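Local coordinates for membrane lipoprotein family protein (Aeropyrum pernix, PDB 4PEV) that binds adenosine and probably serves as the solute-binding lipoprotein of an ABC transporter for nucleosides, in the manner of BMP-family proteins, at residues C[194-203]-C[397-408]. Residues are numbered along the deposited sequence; the frame is centred on the assembly and turned at random.
Sequences DIPPLWRFHI and TPQDHDTYDSII. With ADN (adenosine), chain F.
H202 and Y404 share a nearly straight hydrogen bond, 2.6 Å from ND1 to OH, at the imidazole edge; either may be the donor. That hydroxyl also bonds Y226 OH, so a buried polar atom has two partners. Nearer the helix starts, D194 OD2 accepts the N-H of H401, 3.2 Å from NE2, on the syn side but 32° out of the carboxylate plane, while OD1 takes the indole N-H of W199, 2.7 Å from NE1. Aspartate suits this place because its two oxygens can serve two ring nitrogens.

Tryptophan adds a flat face to that N-H: its pyrrole ring forms an offset stack with Y404, centroids 4.0 Å apart, and tyrosine fits by pairing a ring face with a hydroxyl. W199 CZ2 lies beside H401 CD2, the rings nearly perpendicular and unstacked; W199 CZ3 is 3.5 Å from D400 O. Replacing W199 by an alanine would probably leave one face of Y404 without its stacking partner and D194 OD1 without its donor.

I408 CD1 sits over the H202 ring centre, a CH-pi contact. With CG1 anti to its carbonyl carbon (chi1 -76°), branched, apolar I203 brings CD1 to P398 CG.

This aromatic cluster joins the last helix, 401-412, to the first turns of helix 196-214; segments 196-203 and 401-408 run almost parallel, axes 12° apart. P197, L198 and F201 line the adenosine pocket, and F201 and H202 pack against strand 222-226.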
ATOM      1  N   ASP C 194       9.052  10.005   2.574  1.00 32.75           N
ATOM      2  CA  ASP C 194      10.066   9.590   1.620  1.00 31.21           C
ATOM      3  C   ASP C 194      10.943   8.466   2.193  1.00 30.25           C
ATOM      4  O   ASP C 194      12.005   8.711   2.769  1.00 31.43           O
ATOM      5  CB  ASP C 194      10.913  10.792   1.224  1.00 31.27           C
ATOM      6  CG  ASP C 194      11.811  10.499   0.047  1.00 32.76           C
ATOM      7  OD1 ASP C 194      12.234   9.317  -0.110  1.00 31.29           O
ATOM      8  OD2 ASP C 194      12.077  11.459  -0.723  1.00 34.09           O
ATOM      9  N   ILE C 195      10.496   7.231   2.009  1.00 29.06           N
ATOM     10  CA  ILE C 195      11.154   6.071   2.584  1.00 28.21           C
ATOM     11  C   ILE C 195      11.123   4.906   1.600  1.00 28.01           C
ATOM     12  O   ILE C 195      10.339   4.945   0.652  1.00 27.12           O
ATOM     13  CB  ILE C 195      10.466   5.678   3.892  1.00 28.80           C
ATOM     14  CG1 ILE C 195       8.954   5.477   3.694  1.00 28.84           C
ATOM     15  CG2 ILE C 195      10.692   6.759   4.938  1.00 29.57           C
ATOM     16  CD1 ILE C 195       8.324   4.642   4.790  1.00 28.61           C
ATOM     17  N   PRO C 196      11.970   3.868   1.823  1.00 29.24           N
ATOM     18  CA  PRO C 196      12.167   2.767   0.869  1.00 29.32           C
ATOM     19  C   PRO C 196      10.939   2.099   0.288  1.00 29.71           C
ATOM     20  O   PRO C 196      10.916   1.884  -0.916  1.00 32.15           O
ATOM     21  CB  PRO C 196      13.018   1.768   1.656  1.00 28.86           C
ATOM     22  CG  PRO C 196      13.877   2.650   2.485  1.00 28.87           C
ATOM     23  CD  PRO C 196      12.964   3.776   2.918  1.00 29.75           C
ATOM     24  N   PRO C 197       9.924   1.775   1.108  1.00 30.47           N
ATOM     25  CA  PRO C 197       8.759   1.119   0.493  1.00 30.52           C
ATOM     26  C   PRO C 197       8.101   2.013  -0.539  1.00 31.00           C
ATOM     27  O   PRO C 197       7.724   1.544  -1.616  1.00 31.78           O
ATOM     28  CB  PRO C 197       7.816   0.878   1.658  1.00 30.88           C
ATOM     29  CG  PRO C 197       8.664   1.007   2.892  1.00 31.09           C
ATOM     30  CD  PRO C 197       9.737   1.990   2.551  1.00 30.80           C
ATOM     31  N   LEU C 198       7.998   3.297  -0.227  1.00 30.70           N
ATOM     32  CA  LEU C 198       7.434   4.253  -1.177  1.00 32.16           C
ATOM     33  C   LEU C 198       8.325   4.497  -2.385  1.00 34.07           C
ATOM     34  O   LEU C 198       7.817   4.861  -3.456  1.00 35.59           O
ATOM     35  CB  LEU C 198       7.064   5.571  -0.494  1.00 32.13           C
ATOM     36  CG  LEU C 198       5.629   5.521   0.054  1.00 31.85           C
ATOM     37  CD1 LEU C 198       5.424   4.422   1.086  1.00 30.61           C
ATOM     38  CD2 LEU C 198       5.251   6.856   0.651  1.00 33.13           C
ATOM     39  N   TRP C 199       9.636   4.292  -2.238  1.00 34.31           N
ATOM     40  CA  TRP C 199      10.512   4.304  -3.402  1.00 33.61           C
ATOM     41  C   TRP C 199      10.023   3.225  -4.366  1.00 33.79           C
ATOM     42  O   TRP C 199       9.876   3.465  -5.562  1.00 34.28           O
ATOM     43  CB  TRP C 199      11.959   4.022  -3.042  1.00 34.06           C
ATOM     44  CG  TRP C 199      12.592   4.970  -2.086  1.00 35.55           C
ATOM     45  CD1 TRP C 199      12.110   6.172  -1.676  1.00 38.02           C
ATOM     46  CD2 TRP C 199      13.864   4.805  -1.447  1.00 37.77           C
ATOM     47  NE1 TRP C 199      12.993   6.768  -0.793  1.00 38.89           N
ATOM     48  CE2 TRP C 199      14.081   5.949  -0.639  1.00 39.12           C
ATOM     49  CE3 TRP C 199      14.844   3.793  -1.470  1.00 38.27           C
ATOM     50  CZ2 TRP C 199      15.235   6.109   0.150  1.00 39.00           C
ATOM     51  CZ3 TRP C 199      15.991   3.948  -0.686  1.00 39.31           C
ATOM     52  CH2 TRP C 199      16.173   5.100   0.116  1.00 39.06           C
ATOM     53  N   ARG C 200       9.743   2.041  -3.835  1.00 32.09           N
ATOM     54  CA  ARG C 200       9.288   0.934  -4.661  1.00 31.89           C
ATOM     55  C   ARG C 200       7.937   1.203  -5.322  1.00 32.28           C
ATOM     56  O   ARG C 200       7.737   0.840  -6.486  1.00 31.88           O
ATOM     57  CB  ARG C 200       9.236  -0.355  -3.845  1.00 32.14           C
ATOM     58  CG  ARG C 200      10.605  -0.774  -3.348  1.00 33.53           C
ATOM     59  CD  ARG C 200      10.675  -2.229  -2.907  1.00 35.59           C
ATOM     60  NE  ARG C 200      10.275  -2.413  -1.519  1.00 36.68           N
ATOM     61  CZ  ARG C 200      10.980  -1.989  -0.482  1.00 37.84           C
ATOM     62  NH1 ARG C 200      12.125  -1.339  -0.669  1.00 37.86           N
ATOM     63  NH2 ARG C 200      10.535  -2.213   0.752  1.00 39.77           N
ATOM     64  N   PHE C 201       7.019   1.832  -4.583  1.00 30.79           N
ATOM     65  CA  PHE C 201       5.736   2.251  -5.154  1.00 29.47           C
ATOM     66  C   PHE C 201       6.010   3.203  -6.301  1.00 28.67           C
ATOM     67  O   PHE C 201       5.565   2.966  -7.415  1.00 26.52           O
ATOM     68  CB  PHE C 201       4.818   2.951  -4.122  1.00 28.77           C
ATOM     69  CG  PHE C 201       4.029   2.002  -3.247  1.00 29.19           C
ATOM     70  CD1 PHE C 201       2.942   1.308  -3.752  1.00 29.56           C
ATOM     71  CD2 PHE C 201       4.361   1.817  -1.904  1.00 29.15           C
ATOM     72  CE1 PHE C 201       2.205   0.447  -2.940  1.00 29.75           C
ATOM     73  CE2 PHE C 201       3.634   0.953  -1.095  1.00 28.72           C
ATOM     74  CZ  PHE C 201       2.553   0.272  -1.611  1.00 29.06           C
ATOM     75  N   HIS C 202       6.755   4.271  -6.014  1.00 29.46           N
ATOM     76  CA  HIS C 202       7.025   5.308  -7.001  1.00 30.39           C
ATOM     77  C   HIS C 202       7.588   4.686  -8.262  1.00 31.41           C
ATOM     78  O   HIS C 202       7.005   4.819  -9.335  1.00 35.79           O
ATOM     79  CB  HIS C 202       7.989   6.360  -6.460  1.00 30.57           C
ATOM     80  CG  HIS C 202       8.146   7.545  -7.359  1.00 31.43           C
ATOM     81  ND1 HIS C 202       8.988   8.591  -7.063  1.00 32.12           N
ATOM     82  CD2 HIS C 202       7.572   7.852  -8.548  1.00 32.86           C
ATOM     83  CE1 HIS C 202       8.920   9.500  -8.023  1.00 32.33           C
ATOM     84  NE2 HIS C 202       8.074   9.072  -8.940  1.00 33.68           N
ATOM     85  N   ILE C 203       8.704   3.989  -8.135  1.00 30.17           N
ATOM     86  CA  ILE C 203       9.324   3.329  -9.279  1.00 29.50           C
ATOM     87  C   ILE C 203       8.341   2.464 -10.058  1.00 27.44           C
ATOM     88  O   ILE C 203       8.333   2.497 -11.273  1.00 28.37           O
ATOM     89  CB  ILE C 203      10.515   2.455  -8.832  1.00 30.18           C
ATOM     90  CG1 ILE C 203      11.712   3.347  -8.508  1.00 30.43           C
ATOM     91  CG2 ILE C 203      10.874   1.416  -9.890  1.00 30.47           C
ATOM     92  CD1 ILE C 203      12.819   2.614  -7.789  1.00 31.11           C
ATOM     93  N   THR C 397      15.799  -3.445  -6.236  1.00 52.51           N
ATOM     94  CA  THR C 397      15.521  -2.772  -4.968  1.00 53.49           C
ATOM     95  C   THR C 397      16.572  -1.688  -4.783  1.00 52.92           C
ATOM     96  O   THR C 397      17.711  -2.008  -4.468  1.00 56.71           O
ATOM     97  CB  THR C 397      15.616  -3.743  -3.761  1.00 55.75           C
ATOM     98  OG1 THR C 397      15.385  -5.095  -4.193  1.00 53.42           O
ATOM     99  CG2 THR C 397      14.608  -3.347  -2.652  1.00 56.15           C
ATOM    100  N   PRO C 398      16.209  -0.407  -4.974  1.00 52.93           N
ATOM    101  CA  PRO C 398      17.224   0.649  -4.793  1.00 54.47           C
ATOM    102  C   PRO C 398      17.976   0.606  -3.443  1.00 57.75           C
ATOM    103  O   PRO C 398      17.362   0.469  -2.378  1.00 54.04           O
ATOM    104  CB  PRO C 398      16.422   1.957  -4.929  1.00 52.75           C
ATOM    105  CG  PRO C 398      14.983   1.568  -4.892  1.00 51.22           C
ATOM    106  CD  PRO C 398      14.909   0.155  -5.379  1.00 51.42           C
ATOM    107  N   GLN C 399      19.300   0.739  -3.519  1.00 62.96           N
ATOM    108  CA  GLN C 399      20.189   0.596  -2.364  1.00 64.55           C
ATOM    109  C   GLN C 399      20.133   1.871  -1.518  1.00 61.48           C
ATOM    110  O   GLN C 399      19.856   1.829  -0.330  1.00 53.79           O
ATOM    111  CB  GLN C 399      21.635   0.360  -2.837  1.00 69.55           C
ATOM    112  CG  GLN C 399      21.817  -0.703  -3.929  1.00 75.09           C
ATOM    113  CD  GLN C 399      22.376  -2.035  -3.429  1.00 78.57           C
ATOM    114  OE1 GLN C 399      22.943  -2.129  -2.335  1.00 78.28           O
ATOM    115  NE2 GLN C 399      22.225  -3.076  -4.247  1.00 78.78           N
ATOM    116  N   ASP C 400      20.414   2.999  -2.173  1.00 64.59           N
ATOM    117  CA  ASP C 400      20.460   4.329  -1.567  1.00 59.74           C
ATOM    118  C   ASP C 400      19.260   5.115  -2.040  1.00 52.62           C
ATOM    119  O   ASP C 400      18.535   4.686  -2.930  1.00 44.09           O
ATOM    120  CB  ASP C 400      21.684   5.126  -2.067  1.00 64.13           C
ATOM    121  CG  ASP C 400      23.008   4.520  -1.666  1.00 68.74           C
ATOM    122  OD1 ASP C 400      23.542   4.902  -0.598  1.00 71.93           O
ATOM    123  OD2 ASP C 400      23.546   3.706  -2.449  1.00 71.49           O
ATOM    124  N   HIS C 401      19.117   6.311  -1.488  1.00 51.72           N
ATOM    125  CA  HIS C 401      18.227   7.312  -2.047  1.00 50.18           C
ATOM    126  C   HIS C 401      18.716   7.803  -3.413  1.00 49.75           C
ATOM    127  O   HIS C 401      17.909   8.133  -4.280  1.00 48.26           O
ATOM    128  CB  HIS C 401      18.095   8.495  -1.093  1.00 47.88           C
ATOM    129  CG  HIS C 401      16.950   9.391  -1.421  1.00 48.81           C
ATOM    130  ND1 HIS C 401      16.969  10.261  -2.488  1.00 50.54           N
ATOM    131  CD2 HIS C 401      15.736   9.532  -0.841  1.00 50.24           C
ATOM    132  CE1 HIS C 401      15.822  10.915  -2.541  1.00 51.15           C
ATOM    133  NE2 HIS C 401      15.055  10.490  -1.554  1.00 50.87           N
ATOM    134  N   ASP C 402      20.035   7.860  -3.585  1.00 52.93           N
ATOM    135  CA  ASP C 402      20.657   8.369  -4.820  1.00 54.62           C
ATOM    136  C   ASP C 402      20.402   7.450  -6.016  1.00 49.59           C
ATOM    137  O   ASP C 402      20.167   7.925  -7.127  1.00 48.48           O
ATOM    138  CB  ASP C 402      22.163   8.609  -4.610  1.00 57.81           C
ATOM    139  CG  ASP C 402      22.444   9.772  -3.636  1.00 64.78           C
ATOM    140  OD1 ASP C 402      21.867   9.788  -2.519  1.00 67.62           O
ATOM    141  OD2 ASP C 402      23.236  10.678  -3.989  1.00 64.83           O
ATOM    142  N   THR C 403      20.429   6.144  -5.771  1.00 45.21           N
ATOM    143  CA  THR C 403      20.055   5.144  -6.767  1.00 44.86           C
ATOM    144  C   THR C 403      18.580   5.265  -7.182  1.00 46.65           C
ATOM    145  O   THR C 403      18.260   5.256  -8.374  1.00 48.46           O
ATOM    146  CB  THR C 403      20.268   3.734  -6.188  1.00 46.48           C
ATOM    147  OG1 THR C 403      21.494   3.708  -5.445  1.00 45.83           O
ATOM    148  CG2 THR C 403      20.269   2.659  -7.286  1.00 45.68           C
ATOM    149  N   TYR C 404      17.691   5.345  -6.190  1.00 44.24           N
ATOM    150  CA  TYR C 404      16.261   5.583  -6.417  1.00 42.69           C
ATOM    151  C   TYR C 404      16.032   6.814  -7.256  1.00 43.24           C
ATOM    152  O   TYR C 404      15.264   6.776  -8.208  1.00 44.31           O
ATOM    153  CB  TYR C 404      15.530   5.746  -5.079  1.00 42.72           C
ATOM    154  CG  TYR C 404      14.213   6.515  -5.107  1.00 40.94           C
ATOM    155  CD1 TYR C 404      13.123   6.076  -5.860  1.00 39.27           C
ATOM    156  CD2 TYR C 404      14.052   7.659  -4.332  1.00 41.15           C
ATOM    157  CE1 TYR C 404      11.920   6.772  -5.854  1.00 38.89           C
ATOM    158  CE2 TYR C 404      12.858   8.366  -4.324  1.00 40.32           C
ATOM    159  CZ  TYR C 404      11.791   7.920  -5.078  1.00 38.40           C
ATOM    160  OH  TYR C 404      10.617   8.641  -5.039  1.00 33.28           O
ATOM    161  N   ASP C 405      16.701   7.903  -6.896  1.00 44.23           N
ATOM    162  CA  ASP C 405      16.555   9.166  -7.618  1.00 47.19           C
ATOM    163  C   ASP C 405      16.918   9.072  -9.092  1.00 49.07           C
ATOM    164  O   ASP C 405      16.293   9.734  -9.923  1.00 51.61           O
ATOM    165  CB  ASP C 405      17.400  10.269  -6.972  1.00 49.13           C
ATOM    166  CG  ASP C 405      16.609  11.127  -5.997  1.00 50.89           C
ATOM    167  OD1 ASP C 405      15.391  10.889  -5.810  1.00 53.20           O
ATOM    168  OD2 ASP C 405      17.212  12.064  -5.429  1.00 52.01           O
ATOM    169  N   SER C 406      17.921   8.267  -9.423  1.00 48.77           N
ATOM    170  CA  SER C 406      18.359   8.174 -10.814  1.00 48.83           C
ATOM    171  C   SER C 406      17.574   7.121 -11.608  1.00 44.40           C
ATOM    172  O   SER C 406      17.469   7.232 -12.820  1.00 44.74           O
ATOM    173  CB  SER C 406      19.878   7.959 -10.910  1.00 49.29           C
ATOM    174  OG  SER C 406      20.295   6.927 -10.048  1.00 50.19           O
ATOM    175  N   ILE C 407      17.006   6.119 -10.947  1.00 41.22           N
ATOM    176  CA  ILE C 407      16.027   5.264 -11.629  1.00 40.16           C
ATOM    177  C   ILE C 407      14.833   6.089 -12.148  1.00 39.46           C
ATOM    178  O   ILE C 407      14.332   5.836 -13.242  1.00 41.28           O
ATOM    179  CB  ILE C 407      15.517   4.114 -10.736  1.00 40.16           C
ATOM    180  CG1 ILE C 407      16.645   3.101 -10.482  1.00 40.63           C
ATOM    181  CG2 ILE C 407      14.319   3.415 -11.385  1.00 39.27           C
ATOM    182  CD1 ILE C 407      16.302   1.977  -9.516  1.00 39.63           C
ATOM    183  N   ILE C 408      14.393   7.076 -11.377  1.00 37.52           N
ATOM    184  CA  ILE C 408      13.316   7.953 -11.807  1.00 38.48           C
ATOM    185  C   ILE C 408      13.714   8.841 -13.002  1.00 40.91           C
ATOM    186  O   ILE C 408      12.921   8.979 -13.936  1.00 39.51           O
ATOM    187  CB  ILE C 408      12.807   8.830 -10.636  1.00 38.32           C
ATOM    188  CG1 ILE C 408      12.283   7.946  -9.495  1.00 37.67           C
ATOM    189  CG2 ILE C 408      11.745   9.828 -11.107  1.00 37.39           C
ATOM    190  CD1 ILE C 408      11.223   6.950  -9.908  1.00 38.06           C
TER
HETATM  191  O5' ADN F 501      -0.493   3.711   2.343  1.00 24.76           O
HETATM  192  C5' ADN F 501       0.565   3.476   1.394  1.00 24.46           C
HETATM  193  C4' ADN F 501       1.838   2.847   1.969  1.00 25.00           C
HETATM  194  O4' ADN F 501       2.496   3.717   2.894  1.00 25.17           O
HETATM  195  C3' ADN F 501       1.683   1.538   2.737  1.00 25.42           C
HETATM  196  O3' ADN F 501       1.560   0.408   1.867  1.00 24.73           O
HETATM  197  C2' ADN F 501       2.945   1.519   3.593  1.00 25.15           C
HETATM  198  O2' ADN F 501       4.096   1.027   2.892  1.00 24.87           O
HETATM  199  C1' ADN F 501       3.144   2.975   3.923  1.00 25.20           C
HETATM  200  N9  ADN F 501       2.512   3.322   5.210  1.00 26.41           N
HETATM  201  C8  ADN F 501       1.203   3.580   5.443  1.00 26.73           C
HETATM  202  N7  ADN F 501       0.984   3.880   6.751  1.00 27.31           N
HETATM  203  C5  ADN F 501       2.186   3.820   7.362  1.00 28.16           C
HETATM  204  C6  ADN F 501       2.709   4.014   8.731  1.00 28.08           C
HETATM  205  N6  ADN F 501       1.866   4.340   9.730  1.00 28.70           N
HETATM  206  N1  ADN F 501       4.037   3.843   8.948  1.00 28.31           N
HETATM  207  C2  ADN F 501       4.893   3.503   7.961  1.00 27.77           C
HETATM  208  N3  ADN F 501       4.492   3.309   6.698  1.00 28.04           N
HETATM  209  C4  ADN F 501       3.185   3.445   6.345  1.00 27.80           C